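Local coordinates for protein acyl-coenzyme A thioesterase PaaI (Escherichia coli, PDB 2FS2) that hydrolyses the thioester bond of phenylacetyl-CoA esters, with a preference for those whose aromatic ring carries hydroxyl groups, at residues S51-G54 and G55-F58. Residues are numbered along the deposited sequence; the frame is centred on the assembly and turned at random.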
ATOM      1  N   SER B  51     -12.274   5.286  21.069  1.00 56.23           N
ATOM      2  CA  SER B  51     -11.413   5.802  20.027  1.00 53.07           C
ATOM      3  C   SER B  51     -12.193   5.829  18.743  1.00 51.08           C
ATOM      4  O   SER B  51     -13.058   4.978  18.548  1.00 50.85           O
ATOM      5  CB  SER B  51     -10.301   4.809  19.829  1.00 52.99           C
ATOM      6  OG  SER B  51      -9.164   5.494  19.404  1.00 55.14           O
ATOM      7  N   CYS B  52     -11.876   6.774  17.859  1.00 47.40           N
ATOM      8  CA  CYS B  52     -12.598   6.919  16.606  1.00 45.32           C
ATOM      9  C   CYS B  52     -12.433   5.631  15.758  1.00 44.93           C
ATOM     10  O   CYS B  52     -11.334   5.017  15.718  1.00 43.55           O
ATOM     11  CB  CYS B  52     -12.123   8.161  15.828  1.00 43.45           C
ATOM     12  SG  CYS B  52     -13.100   8.516  14.338  1.00 46.52           S
ATOM     13  N   HIS B  53     -13.527   5.227  15.118  1.00 42.97           N
ATOM     14  CA  HIS B  53     -13.491   4.141  14.129  1.00 42.80           C
ATOM     15  C   HIS B  53     -12.711   4.514  12.875  1.00 41.02           C
ATOM     16  O   HIS B  53     -12.731   5.689  12.426  1.00 37.43           O
ATOM     17  CB  HIS B  53     -14.903   3.719  13.718  1.00 42.93           C
ATOM     18  CG  HIS B  53     -15.500   2.700  14.640  1.00 50.15           C
ATOM     19  ND1 HIS B  53     -14.933   1.444  14.834  1.00 55.54           N
ATOM     20  CD2 HIS B  53     -16.579   2.766  15.472  1.00 52.33           C
ATOM     21  CE1 HIS B  53     -15.659   0.774  15.721  1.00 55.70           C
ATOM     22  NE2 HIS B  53     -16.659   1.554  16.126  1.00 53.42           N
ATOM     23  N   GLY B  54     -12.040   3.481  12.332  1.00 38.70           N
ATOM     24  CA  GLY B  54     -11.284   3.588  11.097  1.00 37.84           C
ATOM     25  C   GLY B  54     -12.108   4.124   9.918  1.00 36.20           C
ATOM     26  O   GLY B  54     -11.653   4.971   9.197  1.00 36.60           O
ATOM     27  N   GLY B  55     -13.294   3.603   9.724  1.00 34.18           N
ATOM     28  CA  GLY B  55     -14.103   4.043   8.626  1.00 35.30           C
ATOM     29  C   GLY B  55     -14.409   5.513   8.650  1.00 34.68           C
ATOM     30  O   GLY B  55     -14.549   6.086   7.577  1.00 34.61           O
ATOM     31  N   GLN B  56     -14.498   6.109   9.845  1.00 33.45           N
ATOM     32  CA  GLN B  56     -14.740   7.564   9.965  1.00 33.36           C
ATOM     33  C   GLN B  56     -13.468   8.323   9.638  1.00 30.66           C
ATOM     34  O   GLN B  56     -13.539   9.390   9.056  1.00 29.87           O
ATOM     35  CB  GLN B  56     -15.209   7.969  11.386  1.00 35.05           C
ATOM     36  CG  GLN B  56     -16.774   7.902  11.658  1.00 38.96           C
ATOM     37  CD  GLN B  56     -17.271   6.506  12.220  1.00 45.17           C
ATOM     38  OE1 GLN B  56     -16.614   5.476  11.996  1.00 46.30           O
ATOM     39  NE2 GLN B  56     -18.451   6.492  12.913  1.00 47.05           N
ATOM     40  N   LEU B  57     -12.334   7.804  10.115  1.00 28.29           N
ATOM     41  CA  LEU B  57     -11.057   8.345   9.779  1.00 27.86           C
ATOM     42  C   LEU B  57     -10.808   8.173   8.299  1.00 27.71           C
ATOM     43  O   LEU B  57     -10.463   9.152   7.663  1.00 27.75           O
ATOM     44  CB  LEU B  57      -9.971   7.600  10.487  1.00 28.65           C
ATOM     45  CG  LEU B  57      -9.639   8.029  11.885  1.00 31.10           C
ATOM     46  CD1 LEU B  57      -8.244   7.497  12.237  1.00 29.14           C
ATOM     47  CD2 LEU B  57      -9.741   9.567  11.982  1.00 26.55           C
ATOM     48  N   PHE B  58     -11.012   6.956   7.749  1.00 27.01           N
ATOM     49  CA  PHE B  58     -10.882   6.738   6.316  1.00 25.82           C
ATOM     50  C   PHE B  58     -11.779   7.766   5.592  1.00 25.03           C
ATOM     51  O   PHE B  58     -11.389   8.361   4.619  1.00 25.13           O
ATOM     52  CB  PHE B  58     -11.253   5.289   5.909  1.00 24.16           C
ATOM     53  CG  PHE B  58     -11.228   5.059   4.404  1.00 25.10           C
ATOM     54  CD1 PHE B  58     -10.095   4.658   3.779  1.00 29.38           C
ATOM     55  CD2 PHE B  58     -12.319   5.335   3.614  1.00 26.53           C
ATOM     56  CE1 PHE B  58     -10.053   4.530   2.376  1.00 27.76           C
ATOM     57  CE2 PHE B  58     -12.283   5.202   2.220  1.00 28.18           C
ATOM     58  CZ  PHE B  58     -11.167   4.790   1.618  1.00 26.38           C
TER
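His53 and Gln56 lie side by side at the first turn of helix 54-70, the imidazole and the terminal amide pointing the same way with their planes 14° apart. The amide oxygen makes the contact: Gln56 OE1 lies 3.0 Å from His53 CB, a tight van der Waals approach to a carbon, and sits obliquely to the ring. The Gln56 chain is bent at chi2, and this bend goes with the amide oxygen lying against the histidine CB. On another side of Gln56, Cys52 reaches over with its sulfur, SG standing 3.7 Å from Gln56 CB. SG is anti to the cysteine's backbone N (chi1 -174°), and that rotation also brings it within 4.2 Å of Leu57 CD2, so the sulfur touches both Gln56 and Leu57. Met45 packs against both Cys52 and Gln56.

The backbone starts the helix alongside. His53 O accepts a good bond from Leu57 N at 3.2 Å, in the carbonyl plane, and a weak one from Gln56 N. Phe58 N is also bonded to Gly54 O, at a modelled 2.5 Å that is doubtfully short. Phe58 points its ring away from the loop, and the ring meets Phe58 of a second subunit with planes about 15° apart. Leu57, meanwhile, packs on Phe85 and Val123 of the sheet.

With His53 at the N-cap and two glycines following, this is the N-terminal start of the long central helix of the hot dog fold, around which the antiparallel sheet curls, here placed against a neighbouring subunit of the homotetramer.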